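Long-range contacts in 2',5'-phosphodiesterase 12 (Homo sapiens, PDB 4Z2B), which belongs to the endonuclease/exonuclease/phosphatase family, with an N-terminal domain of the E-set clan preceding its DNase I-like part: residues A[41-46]-A[90-95]; A[146-151]-A[196-201]; A[299-304]-A[341-346]. One frame throughout, in Å; residues are numbered along the deposited sequence.

Contact 1 of 3, residues A[41-46]-A[90-95]; sequences FRWYKE and LRLKLH
Arg-42 with His-95 and Tyr-44 with Lys-93 form hydrogen-bonded pairs of two antiparallel strands, each closed by two backbone bonds. Non-hydrogen-bonded pairs, Trp-43 with Leu-94 and Lys-45 with Leu-92, alternate with them. At the far end Glu-46 N donates to Arg-91 O, but Arg-91 N turns to Glu-46 OE2, 2.8 Å away on the anti side of the carboxylate, where an extended glutamate chain can reach.

The charges meet less closely. Glu-46 OE1 and Arg-91 NE stand 4.3 Å apart with the oxygen well out of the guanidinium plane, so any attraction is between charges alone. A water accepts from Arg-91 NE at 2.8 Å and lies close to Glu-46 OE1; Arg-91 NH1 donates to Ala-52 O, and Ala-52 N to Glu-46 OE1.

Trp-43, Leu-92 and Leu-94, apolar and buried, suit one face; the more polar, partly exposed Arg-42, Tyr-44, Lys-93 and His-95 suit the other. Leu-94 CD1 sits over the five-membered ring of Trp-43, 3.8 Å from its centroid, a CH-pi contact set by a first torsion of 171° that swings CG away from the backbone N. Leu-92 CB meets the Trp-43 edge, and Trp-43 NE1 is satisfied by Glu-78 O.

These are the central strands of a four-stranded antiparallel sheet: strand 71-73 flanks 40-46, with Trp-71 against Tyr-44, and strand 108-111 flanks 92-97.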
loop_
_atom_site.group_PDB
_atom_site.type_symbol
_atom_site.label_atom_id
_atom_site.label_comp_id
_atom_site.label_asym_id
_atom_site.label_seq_id
_atom_site.Cartn_x
_atom_site.Cartn_y
_atom_site.Cartn_z
ATOM N N PHE A 41 -14.318 20.156 -11.538
ATOM C CA PHE A 41 -15.146 18.937 -11.452
ATOM C C PHE A 41 -16.569 19.265 -11.012
ATOM O O PHE A 41 -16.773 20.143 -10.177
ATOM C CB PHE A 41 -14.519 17.940 -10.444
ATOM C CG PHE A 41 -13.093 17.542 -10.744
ATOM C CD1 PHE A 41 -12.812 16.539 -11.661
ATOM C CD2 PHE A 41 -12.027 18.178 -10.110
ATOM C CE1 PHE A 41 -11.488 16.180 -11.951
ATOM C CE2 PHE A 41 -10.711 17.806 -10.384
ATOM C CZ PHE A 41 -10.447 16.824 -11.316
ATOM N N ARG A 42 -17.547 18.549 -11.565
ATOM C CA ARG A 42 -18.929 18.659 -11.125
ATOM C C ARG A 42 -19.570 17.287 -11.273
ATOM O O ARG A 42 -19.595 16.752 -12.369
ATOM C CB ARG A 42 -19.728 19.754 -11.880
ATOM C CG ARG A 42 -21.195 19.851 -11.420
ATOM C CD ARG A 42 -21.394 20.318 -9.977
ATOM N NE ARG A 42 -21.273 21.771 -9.873
ATOM C CZ ARG A 42 -21.636 22.492 -8.818
ATOM N NH1 ARG A 42 -21.476 23.811 -8.822
ATOM N NH2 ARG A 42 -22.173 21.905 -7.757
ATOM N N TRP A 43 -20.095 16.750 -10.175
ATOM C CA TRP A 43 -20.738 15.447 -10.154
ATOM C C TRP A 43 -22.232 15.569 -10.267
ATOM O O TRP A 43 -22.848 16.444 -9.653
ATOM C CB TRP A 43 -20.383 14.695 -8.868
ATOM C CG TRP A 43 -18.963 14.210 -8.848
ATOM C CD1 TRP A 43 -17.872 14.875 -8.374
ATOM C CD2 TRP A 43 -18.485 12.956 -9.351
ATOM N NE1 TRP A 43 -16.756 14.075 -8.468
ATOM C CE2 TRP A 43 -17.094 12.905 -9.093
ATOM C CE3 TRP A 43 -19.113 11.820 -9.895
ATOM C CZ2 TRP A 43 -16.314 11.781 -9.405
ATOM C CZ3 TRP A 43 -18.330 10.723 -10.233
ATOM C CH2 TRP A 43 -16.955 10.696 -9.953
ATOM N N TYR A 44 -22.813 14.670 -11.073
ATOM C CA TYR A 44 -24.239 14.489 -11.277
ATOM C C TYR A 44 -24.624 13.091 -10.845
ATOM O O TYR A 44 -23.810 12.185 -10.919
ATOM C CB TYR A 44 -24.625 14.696 -12.761
ATOM C CG TYR A 44 -24.437 16.121 -13.217
ATOM C CD1 TYR A 44 -23.173 16.612 -13.536
ATOM C CD2 TYR A 44 -25.522 16.988 -13.326
ATOM C CE1 TYR A 44 -22.985 17.942 -13.910
ATOM C CE2 TYR A 44 -25.350 18.313 -13.734
ATOM C CZ TYR A 44 -24.076 18.788 -14.004
ATOM O OH TYR A 44 -23.895 20.082 -14.421
ATOM N N LYS A 45 -25.863 12.904 -10.424
ATOM C CA LYS A 45 -26.410 11.593 -10.099
ATOM C C LYS A 45 -27.754 11.449 -10.795
ATOM O O LYS A 45 -28.438 12.450 -11.031
ATOM C CB LYS A 45 -26.526 11.369 -8.582
ATOM C CG LYS A 45 -27.436 12.409 -7.904
ATOM C CD LYS A 45 -27.516 12.228 -6.389
ATOM C CE LYS A 45 -28.377 13.300 -5.765
ATOM N NZ LYS A 45 -28.272 13.281 -4.274
ATOM N N GLU A 46 -28.146 10.210 -11.151
ATOM C CA GLU A 46 -29.469 10.040 -11.772
ATOM C C GLU A 46 -30.569 10.586 -10.876
ATOM O O GLU A 46 -30.488 10.441 -9.652
ATOM C CB GLU A 46 -29.746 8.569 -12.038
ATOM C CG GLU A 46 -29.404 8.155 -13.441
ATOM C CD GLU A 46 -29.639 6.681 -13.642
ATOM O OE1 GLU A 46 -30.373 6.317 -14.583
ATOM O OE2 GLU A 46 -29.199 5.899 -12.771
ATOM N N LEU A 90 -28.470 4.464 -8.210
ATOM C CA LEU A 90 -28.272 5.510 -9.217
ATOM C C LEU A 90 -26.956 5.340 -9.956
ATOM O O LEU A 90 -25.960 4.925 -9.361
ATOM C CB LEU A 90 -28.288 6.913 -8.574
ATOM C CG LEU A 90 -29.442 7.261 -7.619
ATOM C CD1 LEU A 90 -29.260 8.687 -7.033
ATOM C CD2 LEU A 90 -30.783 7.126 -8.309
ATOM N N ARG A 91 -26.910 5.771 -11.214
ATOM C CA ARG A 91 -25.637 5.892 -11.934
ATOM C C ARG A 91 -25.144 7.313 -11.690
ATOM O O ARG A 91 -25.935 8.189 -11.290
ATOM C CB ARG A 91 -25.756 5.595 -13.431
ATOM C CG ARG A 91 -26.048 4.118 -13.699
ATOM C CD ARG A 91 -25.853 3.711 -15.157
ATOM N NE ARG A 91 -26.790 4.419 -16.040
ATOM C CZ ARG A 91 -26.420 5.299 -16.960
ATOM N NH1 ARG A 91 -27.331 5.900 -17.718
ATOM N NH2 ARG A 91 -25.137 5.588 -17.132
ATOM N N LEU A 92 -23.863 7.551 -11.937
ATOM C CA LEU A 92 -23.255 8.865 -11.724
ATOM C C LEU A 92 -22.698 9.392 -13.014
ATOM O O LEU A 92 -22.434 8.633 -13.952
ATOM C CB LEU A 92 -22.119 8.791 -10.668
ATOM C CG LEU A 92 -22.497 8.244 -9.276
ATOM C CD1 LEU A 92 -21.244 8.030 -8.397
ATOM C CD2 LEU A 92 -23.544 9.155 -8.581
ATOM N N LYS A 93 -22.449 10.693 -13.035
ATOM C CA LYS A 93 -21.859 11.336 -14.186
ATOM C C LYS A 93 -20.922 12.426 -13.725
ATOM O O LYS A 93 -21.314 13.279 -12.935
ATOM C CB LYS A 93 -22.960 11.898 -15.111
ATOM C CG LYS A 93 -22.430 12.602 -16.359
ATOM C CD LYS A 93 -23.554 12.927 -17.350
ATOM C CE LYS A 93 -24.430 14.089 -16.947
ATOM N NZ LYS A 93 -25.285 14.543 -18.079
ATOM N N LEU A 94 -19.680 12.374 -14.194
ATOM C CA LEU A 94 -18.705 13.400 -13.892
ATOM C C LEU A 94 -18.544 14.326 -15.089
ATOM O O LEU A 94 -18.299 13.863 -16.196
ATOM C CB LEU A 94 -17.345 12.776 -13.520
ATOM C CG LEU A 94 -16.144 13.762 -13.386
ATOM C CD1 LEU A 94 -16.307 14.676 -12.190
ATOM C CD2 LEU A 94 -14.833 13.008 -13.300
ATOM N N HIS A 95 -18.663 15.621 -14.846
ATOM C CA HIS A 95 -18.389 16.687 -15.804
ATOM C C HIS A 95 -17.068 17.295 -15.342
ATOM O O HIS A 95 -16.944 17.673 -14.174
ATOM C CB HIS A 95 -19.546 17.695 -15.829
ATOM C CG HIS A 95 -19.361 18.815 -16.804
ATOM N ND1 HIS A 95 -18.574 19.919 -16.498
ATOM C CD2 HIS A 95 -19.900 18.992 -18.032
ATOM C CE1 HIS A 95 -18.643 20.716 -17.552
ATOM N NE2 HIS A 95 -19.411 20.187 -18.510
HETATM O O HOH W 1 -29.562 4.040 -15.721
#

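Contact 2 of 3, residues A[146-151]-A[196-201]; sequences YNILAD and QEVDRA. With 4LC (3-(6-{[(2S,3S)-3-(hydroxymethyl)-2-phenylmorpholin-4-yl]carbonyl}-1-methyl-1H-benzimidazol-2-yl)-1H-indole-6-carbonitrile), chain F.
Asn-147 and Glu-197 meet near the C-terminal ends of two parallel strands of the DNase I-like domain, 140-147 and 192-198; Glu-197 belongs to the ligand pocket. Glu-197 OE2 accepts from the hydroxyl O34 of 4LC at 2.6 Å, and the glutamate side chain lies about 3 Å from a bound magnesium ion. The same OE2 takes an N-H from Asn-147 ND2, 3.0 Å away. This donor comes from above the carboxylate plane, 59° out of it, with the amide and carboxylate planes 72° apart. The other oxygen is held too: Ala-150 N donates to the anti lone pair of Glu-197 OE1 at 2.9 Å. Gripped at both oxygens, the carboxylate has little freedom to rotate.

The second shell fixes the amide. Asn-147 OD1 accepts from Leu-149 N at 3.0 Å, closing an Asx turn, so the short asparagine chain both bends the backbone and aims its N-H groups; ND2 reaches Asp-342 OD2 as well.

Further out, the parallel pairing of Asn-147 with Gln-196 is sealed by backbone bonds from Gln-196 N to Tyr-146 O and from Ile-148 N to Gln-196 O. A bend at chi2 (85°) brings the Gln-196 amide beside the peptide between Tyr-146 and Asn-147, and its NE2 donates to Asn-300 OD1. Glu-197 and Val-198 together face Gly-227 in a G1 beta bulge, while the branched side chains of Ile-148 and Val-198 fill the apolar side, Ile-148 CD1 against Val-198 CG2 at 3.8 Å. Beyond them Asp-199 serves the start of helix 151-154: its OD2 accepts from Thr-152 N, and its OD1 receives Asp-151 N at 2.8 Å on the syn lone pair.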
loop_
_atom_site.group_PDB
_atom_site.type_symbol
_atom_site.label_atom_id
_atom_site.label_comp_id
_atom_site.label_asym_id
_atom_site.label_seq_id
_atom_site.Cartn_x
_atom_site.Cartn_y
_atom_site.Cartn_z
ATOM N N TYR A 146 1.410 -1.913 4.804
ATOM C CA TYR A 146 0.239 -2.752 4.619
ATOM C C TYR A 146 0.400 -3.720 3.478
ATOM O O TYR A 146 0.659 -3.303 2.350
ATOM C CB TYR A 146 -0.946 -1.814 4.306
ATOM C CG TYR A 146 -2.364 -2.338 4.379
ATOM C CD1 TYR A 146 -2.665 -3.533 5.038
ATOM C CD2 TYR A 146 -3.430 -1.570 3.906
ATOM C CE1 TYR A 146 -3.999 -3.952 5.212
ATOM C CE2 TYR A 146 -4.750 -1.995 4.035
ATOM C CZ TYR A 146 -5.037 -3.173 4.708
ATOM O OH TYR A 146 -6.363 -3.522 4.859
ATOM N N ASN A 147 0.234 -5.026 3.784
ATOM C CA ASN A 147 0.168 -6.098 2.799
ATOM C C ASN A 147 -1.295 -6.113 2.385
ATOM O O ASN A 147 -2.147 -6.454 3.207
ATOM C CB ASN A 147 0.630 -7.429 3.382
ATOM C CG ASN A 147 0.564 -8.529 2.343
ATOM O OD1 ASN A 147 -0.338 -8.562 1.484
ATOM N ND2 ASN A 147 1.483 -9.473 2.423
ATOM N N ILE A 148 -1.602 -5.641 1.167
ATOM C CA ILE A 148 -2.992 -5.460 0.725
ATOM C C ILE A 148 -3.632 -6.703 0.065
ATOM O O ILE A 148 -4.759 -6.578 -0.413
ATOM C CB ILE A 148 -3.130 -4.227 -0.218
ATOM C CG1 ILE A 148 -2.318 -4.366 -1.526
ATOM C CG2 ILE A 148 -2.768 -2.944 0.545
ATOM C CD1 ILE A 148 -2.679 -3.303 -2.619
ATOM N N LEU A 149 -2.931 -7.853 0.054
ATOM C CA LEU A 149 -3.385 -9.152 -0.485
ATOM C C LEU A 149 -3.605 -9.042 -1.998
ATOM O O LEU A 149 -4.579 -8.447 -2.473
ATOM C CB LEU A 149 -4.643 -9.653 0.275
ATOM C CG LEU A 149 -5.421 -10.855 -0.279
ATOM C CD1 LEU A 149 -4.541 -12.092 -0.417
ATOM C CD2 LEU A 149 -6.670 -11.139 0.592
ATOM N N ALA A 150 -2.677 -9.603 -2.752
ATOM C CA ALA A 150 -2.747 -9.502 -4.210
ATOM C C ALA A 150 -3.883 -10.314 -4.764
ATOM O O ALA A 150 -4.125 -11.450 -4.336
ATOM C CB ALA A 150 -1.434 -9.939 -4.842
ATOM N N ASP A 151 -4.567 -9.741 -5.751
ATOM C CA ASP A 151 -5.638 -10.410 -6.488
ATOM C C ASP A 151 -5.106 -11.672 -7.187
ATOM O O ASP A 151 -5.840 -12.649 -7.292
ATOM C CB ASP A 151 -6.254 -9.451 -7.532
ATOM C CG ASP A 151 -7.369 -10.091 -8.344
ATOM O OD1 ASP A 151 -8.361 -10.504 -7.748
ATOM O OD2 ASP A 151 -7.202 -10.238 -9.562
ATOM N N GLN A 196 2.626 -3.932 0.247
ATOM C CA GLN A 196 3.156 -5.174 -0.331
ATOM C C GLN A 196 1.985 -5.855 -1.032
ATOM O O GLN A 196 0.840 -5.536 -0.705
ATOM C CB GLN A 196 3.757 -6.080 0.762
ATOM C CG GLN A 196 4.828 -5.405 1.638
ATOM C CD GLN A 196 4.253 -4.631 2.801
ATOM O OE1 GLN A 196 3.223 -5.001 3.392
ATOM N NE2 GLN A 196 4.881 -3.499 3.117
ATOM N N GLU A 197 2.261 -6.814 -1.947
ATOM C CA GLU A 197 1.272 -7.605 -2.716
ATOM C C GLU A 197 0.393 -6.696 -3.553
ATOM O O GLU A 197 -0.843 -6.833 -3.597
ATOM C CB GLU A 197 0.437 -8.527 -1.805
ATOM C CG GLU A 197 1.250 -9.678 -1.227
ATOM C CD GLU A 197 0.433 -10.819 -0.655
ATOM O OE1 GLU A 197 -0.726 -11.015 -1.083
ATOM O OE2 GLU A 197 0.953 -11.510 0.247
ATOM N N VAL A 198 1.053 -5.745 -4.213
ATOM C CA VAL A 198 0.398 -4.789 -5.081
ATOM C C VAL A 198 0.418 -5.375 -6.501
ATOM O O VAL A 198 1.495 -5.518 -7.083
ATOM C CB VAL A 198 1.053 -3.370 -5.002
ATOM C CG1 VAL A 198 0.378 -2.396 -5.962
ATOM C CG2 VAL A 198 1.021 -2.821 -3.567
ATOM N N ASP A 199 -0.764 -5.736 -7.052
ATOM C CA ASP A 199 -0.833 -6.184 -8.453
ATOM C C ASP A 199 -0.532 -4.986 -9.360
ATOM O O ASP A 199 -0.847 -3.861 -8.982
ATOM C CB ASP A 199 -2.217 -6.761 -8.813
ATOM C CG ASP A 199 -2.713 -7.851 -7.895
ATOM O OD1 ASP A 199 -3.367 -7.524 -6.889
ATOM O OD2 ASP A 199 -2.475 -9.018 -8.194
ATOM N N ARG A 200 0.091 -5.205 -10.552
ATOM C CA ARG A 200 0.384 -4.096 -11.474
ATOM C C ARG A 200 -0.851 -3.241 -11.746
ATOM O O ARG A 200 -0.771 -2.012 -11.661
ATOM C CB ARG A 200 0.909 -4.618 -12.832
ATOM C CG ARG A 200 2.338 -5.144 -12.823
ATOM C CD ARG A 200 2.869 -5.367 -14.251
ATOM N NE ARG A 200 4.267 -5.809 -14.230
ATOM C CZ ARG A 200 5.316 -5.005 -14.061
ATOM N NH1 ARG A 200 5.144 -3.693 -13.929
ATOM N NH2 ARG A 200 6.543 -5.505 -14.033
ATOM N N ALA A 201 -1.994 -3.884 -12.083
ATOM C CA ALA A 201 -3.226 -3.154 -12.408
ATOM C C ALA A 201 -3.811 -2.458 -11.189
ATOM O O ALA A 201 -4.444 -1.421 -11.337
ATOM C CB ALA A 201 -4.251 -4.074 -13.039
HETATM C C13 4LC F . 0.449 -17.675 2.528
HETATM C C17 4LC F . 0.097 -16.799 1.364
HETATM C C20 4LC F . 2.249 -17.445 0.341
HETATM C C01 4LC F . 2.514 -16.277 6.318
HETATM N N05 4LC F . 2.052 -17.611 5.913
HETATM C C06 4LC F . 2.185 -18.815 6.554
HETATM N N07 4LC F . 1.553 -19.800 5.941
HETATM C C08 4LC F . 1.095 -19.234 4.750
HETATM C C09 4LC F . 0.436 -19.819 3.667
HETATM C C11 4LC F . 0.090 -19.026 2.582
HETATM C C14 4LC F . 1.115 -17.089 3.608
HETATM C C16 4LC F . 1.416 -17.883 4.706
HETATM O O18 4LC F . -0.942 -16.168 1.375
HETATM N N19 4LC F . 0.969 -16.721 0.324
HETATM C C23 4LC F . 2.434 -18.186 -0.962
HETATM O O26 4LC F . 2.370 -17.274 -2.078
HETATM C C27 4LC F . 1.124 -16.566 -2.147
HETATM C C29 4LC F . 0.817 -15.820 -0.840
HETATM C C31 4LC F . 1.658 -14.552 -0.687
HETATM O O34 4LC F . 1.526 -13.991 0.613
HETATM C C36 4LC F . 0.029 -17.487 -2.675
HETATM C C37 4LC F . 0.212 -18.158 -3.879
HETATM C C39 4LC F . -0.791 -18.963 -4.405
HETATM C C41 4LC F . -1.986 -19.118 -3.731
HETATM C C43 4LC F . -2.195 -18.441 -2.543
HETATM C C45 4LC F . -1.189 -17.639 -2.009
HETATM C C47 4LC F . 2.669 -18.976 7.930
HETATM C C48 4LC F . 2.069 -19.704 8.930
HETATM N N50 4LC F . 2.816 -19.636 10.075
HETATM C C52 4LC F . 3.856 -18.756 9.885
HETATM C C53 4LC F . 4.835 -18.312 10.771
HETATM C C55 4LC F . 5.827 -17.457 10.291
HETATM C C56 4LC F . 5.839 -17.059 8.952
HETATM C C58 4LC F . 4.862 -17.522 8.072
HETATM C C60 4LC F . 3.850 -18.372 8.524
HETATM C C61 4LC F . 6.801 -16.922 11.204
HETATM N N62 4LC F . 7.566 -16.473 11.911
#

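Contact 3 of 3, residues A[299-304]-A[341-346]; sequences ANTHLY and GDFNST. With 4LC (3-(6-{[(2S,3S)-3-(hydroxymethyl)-2-phenylmorpholin-4-yl]carbonyl}-1-methyl-1H-benzimidazol-2-yl)-1H-indole-6-carbonitrile), chain F.
The imidazole of His-302 lies alongside the carboxylate of Asp-342, their planes 21° apart, with His-302 NE2 3.4 Å from Asp-342 OD2 but at an angle too poor for a bond; OD2 instead takes an N-H from Asn-147. A water sits in the ring plane at the edge, 2.9 Å from His-302 NE2; it also accepts from Asn-344 ND2 and bonds to O34 of 4LC. The Phe-343 ring has Leu-303 CD1 at its edge, 3.8 Å from Phe-343 CD2, and Phe-410 edge-to-face; Thr-301 CG2 approaches its CE2 obliquely at 3.5 Å.

The amide of Asn-344 lies between loop residue Leu-303 and the ligand. Its ND2 donates in its own plane to Leu-303 O, 2.8 Å away, while its OD1 packs 3.2 Å from methyl C01 of 4LC. Thr-346 N bonds weakly to nitrile N62. Gly-341 suits its place: Thr-301 O, 3.1 Å from Gly-341 CA, and the preceding carbonyl leave no room for a CB. Asp-342 OD1 accepts from Asn-344 N in an Asx turn.

The parallel strands 295-302 and 337-342, joined through helix 310-331, make a beta-alpha-beta unit of this DNase I-like domain; in the loop after it, Asn-344 to Thr-346 line the ligand pocket.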
loop_
_atom_site.group_PDB
_atom_site.type_symbol
_atom_site.label_atom_id
_atom_site.label_comp_id
_atom_site.label_asym_id
_atom_site.label_seq_id
_atom_site.Cartn_x
_atom_site.Cartn_y
_atom_site.Cartn_z
ATOM N N ALA A 299 12.573 2.251 3.269
ATOM C CA ALA A 299 12.708 0.913 2.674
ATOM C C ALA A 299 11.441 0.132 2.866
ATOM O O ALA A 299 10.711 0.324 3.848
ATOM C CB ALA A 299 13.883 0.169 3.285
ATOM N N ASN A 300 11.177 -0.775 1.933
ATOM C CA ASN A 300 9.938 -1.555 1.950
ATOM C C ASN A 300 10.230 -2.929 1.443
ATOM O O ASN A 300 10.986 -3.057 0.477
ATOM C CB ASN A 300 8.887 -0.856 1.065
ATOM C CG ASN A 300 7.546 -1.546 0.994
ATOM O OD1 ASN A 300 7.145 -2.250 1.914
ATOM N ND2 ASN A 300 6.790 -1.264 -0.066
ATOM N N THR A 301 9.734 -3.977 2.134
ATOM C CA THR A 301 10.004 -5.342 1.644
ATOM C C THR A 301 8.840 -6.280 1.961
ATOM O O THR A 301 7.917 -5.936 2.708
ATOM C CB THR A 301 11.359 -5.879 2.201
ATOM O OG1 THR A 301 11.812 -6.954 1.383
ATOM C CG2 THR A 301 11.269 -6.354 3.660
ATOM N N HIS A 302 8.938 -7.497 1.416
ATOM C CA HIS A 302 8.042 -8.623 1.624
ATOM C C HIS A 302 8.916 -9.855 1.609
ATOM O O HIS A 302 9.392 -10.274 0.543
ATOM C CB HIS A 302 6.935 -8.653 0.553
ATOM C CG HIS A 302 5.891 -9.717 0.777
ATOM N ND1 HIS A 302 4.974 -10.031 -0.212
ATOM C CD2 HIS A 302 5.649 -10.505 1.858
ATOM C CE1 HIS A 302 4.203 -10.983 0.296
ATOM N NE2 HIS A 302 4.609 -11.341 1.512
ATOM N N LEU A 303 9.203 -10.393 2.786
ATOM C CA LEU A 303 10.140 -11.526 2.881
ATOM C C LEU A 303 9.449 -12.865 2.615
ATOM O O LEU A 303 8.215 -12.937 2.597
ATOM C CB LEU A 303 10.847 -11.537 4.247
ATOM C CG LEU A 303 11.666 -10.253 4.598
ATOM C CD1 LEU A 303 12.509 -10.490 5.855
ATOM C CD2 LEU A 303 12.578 -9.837 3.445
ATOM N N TYR A 304 10.262 -13.902 2.360
ATOM C CA TYR A 304 9.813 -15.277 2.071
ATOM C C TYR A 304 8.699 -15.721 3.034
ATOM O O TYR A 304 8.843 -15.564 4.252
ATOM C CB TYR A 304 11.001 -16.231 2.164
ATOM C CG TYR A 304 10.666 -17.647 1.753
ATOM C CD1 TYR A 304 10.040 -17.910 0.538
ATOM C CD2 TYR A 304 11.053 -18.731 2.538
ATOM C CE1 TYR A 304 9.739 -19.215 0.145
ATOM C CE2 TYR A 304 10.787 -20.042 2.136
ATOM C CZ TYR A 304 10.101 -20.275 0.953
ATOM O OH TYR A 304 9.802 -21.560 0.551
ATOM N N GLY A 341 7.520 -3.311 6.149
ATOM C CA GLY A 341 7.317 -4.543 5.402
ATOM C C GLY A 341 6.488 -5.602 6.057
ATOM O O GLY A 341 6.135 -5.504 7.231
ATOM N N ASP A 342 6.156 -6.611 5.247
ATOM C CA ASP A 342 5.614 -7.868 5.695
ATOM C C ASP A 342 6.855 -8.738 5.822
ATOM O O ASP A 342 7.413 -9.162 4.804
ATOM C CB ASP A 342 4.579 -8.420 4.711
ATOM C CG ASP A 342 4.101 -9.807 5.081
ATOM O OD1 ASP A 342 4.634 -10.387 6.073
ATOM O OD2 ASP A 342 3.216 -10.313 4.394
ATOM N N PHE A 343 7.361 -8.897 7.057
ATOM C CA PHE A 343 8.607 -9.632 7.258
ATOM C C PHE A 343 8.372 -11.127 7.428
ATOM O O PHE A 343 9.354 -11.890 7.522
ATOM C CB PHE A 343 9.371 -9.063 8.464
ATOM C CG PHE A 343 9.849 -7.661 8.174
ATOM C CD1 PHE A 343 9.026 -6.562 8.426
ATOM C CD2 PHE A 343 11.057 -7.445 7.512
ATOM C CE1 PHE A 343 9.449 -5.264 8.109
ATOM C CE2 PHE A 343 11.479 -6.145 7.188
ATOM C CZ PHE A 343 10.673 -5.067 7.487
ATOM N N ASN A 344 7.092 -11.554 7.556
ATOM C CA ASN A 344 6.746 -12.974 7.752
ATOM C C ASN A 344 7.563 -13.558 8.937
ATOM O O ASN A 344 8.023 -14.701 8.880
ATOM C CB ASN A 344 6.991 -13.753 6.435
ATOM C CG ASN A 344 5.781 -13.721 5.555
ATOM O OD1 ASN A 344 4.669 -13.908 6.051
ATOM N ND2 ASN A 344 5.952 -13.444 4.250
ATOM N N SER A 345 7.759 -12.735 9.993
ATOM C CA SER A 345 8.539 -13.102 11.169
ATOM C C SER A 345 7.884 -12.592 12.431
ATOM O O SER A 345 7.662 -11.389 12.561
ATOM C CB SER A 345 9.950 -12.522 11.079
ATOM O OG SER A 345 10.602 -12.826 9.860
ATOM N N THR A 346 7.603 -13.492 13.372
ATOM C CA THR A 346 7.008 -13.095 14.657
ATOM C C THR A 346 8.099 -12.577 15.608
ATOM O O THR A 346 9.289 -12.894 15.421
ATOM C CB THR A 346 6.187 -14.247 15.285
ATOM O OG1 THR A 346 7.080 -15.281 15.674
ATOM C CG2 THR A 346 5.097 -14.794 14.366
HETATM C C13 4LC F . 0.449 -17.675 2.528
HETATM C C17 4LC F . 0.097 -16.799 1.364
HETATM C C20 4LC F . 2.249 -17.445 0.341
HETATM C C01 4LC F . 2.514 -16.277 6.318
HETATM N N05 4LC F . 2.052 -17.611 5.913
HETATM C C06 4LC F . 2.185 -18.815 6.554
HETATM N N07 4LC F . 1.553 -19.800 5.941
HETATM C C08 4LC F . 1.095 -19.234 4.750
HETATM C C09 4LC F . 0.436 -19.819 3.667
HETATM C C11 4LC F . 0.090 -19.026 2.582
HETATM C C14 4LC F . 1.115 -17.089 3.608
HETATM C C16 4LC F . 1.416 -17.883 4.706
HETATM O O18 4LC F . -0.942 -16.168 1.375
HETATM N N19 4LC F . 0.969 -16.721 0.324
HETATM C C23 4LC F . 2.434 -18.186 -0.962
HETATM O O26 4LC F . 2.370 -17.274 -2.078
HETATM C C27 4LC F . 1.124 -16.566 -2.147
HETATM C C29 4LC F . 0.817 -15.820 -0.840
HETATM C C31 4LC F . 1.658 -14.552 -0.687
HETATM O O34 4LC F . 1.526 -13.991 0.613
HETATM C C36 4LC F . 0.029 -17.487 -2.675
HETATM C C37 4LC F . 0.212 -18.158 -3.879
HETATM C C39 4LC F . -0.791 -18.963 -4.405
HETATM C C41 4LC F . -1.986 -19.118 -3.731
HETATM C C43 4LC F . -2.195 -18.441 -2.543
HETATM C C45 4LC F . -1.189 -17.639 -2.009
HETATM C C47 4LC F . 2.669 -18.976 7.930
HETATM C C48 4LC F . 2.069 -19.704 8.930
HETATM N N50 4LC F . 2.816 -19.636 10.075
HETATM C C52 4LC F . 3.856 -18.756 9.885
HETATM C C53 4LC F . 4.835 -18.312 10.771
HETATM C C55 4LC F . 5.827 -17.457 10.291
HETATM C C56 4LC F . 5.839 -17.059 8.952
HETATM C C58 4LC F . 4.862 -17.522 8.072
HETATM C C60 4LC F . 3.850 -18.372 8.524
HETATM C C61 4LC F . 6.801 -16.922 11.204
HETATM N N62 4LC F . 7.566 -16.473 11.911
HETATM O O HOH W 2 3.434 -13.790 2.562
#

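Overall arrangement
From the N terminus the three contacts close in series, with none nested or crossed. Contact 1 closes first, joining the ends of a long excursion that contains strand 71-73, all within the N-terminal domain. Contact 2 opens later, in the DNase I-like part, and returns after a largely helical connection; contact 3 closes over helix 310-331. Contact 1 stands apart, its nearest atoms about 17 Å from contact 2 and about 27 Å from contact 3. Contacts 2 and 3, with centres 14 Å apart, belong to different sheets that face each other. Asparagine and glutamine side chains tie these sheets together, and both contacts reach the same bound 4LC.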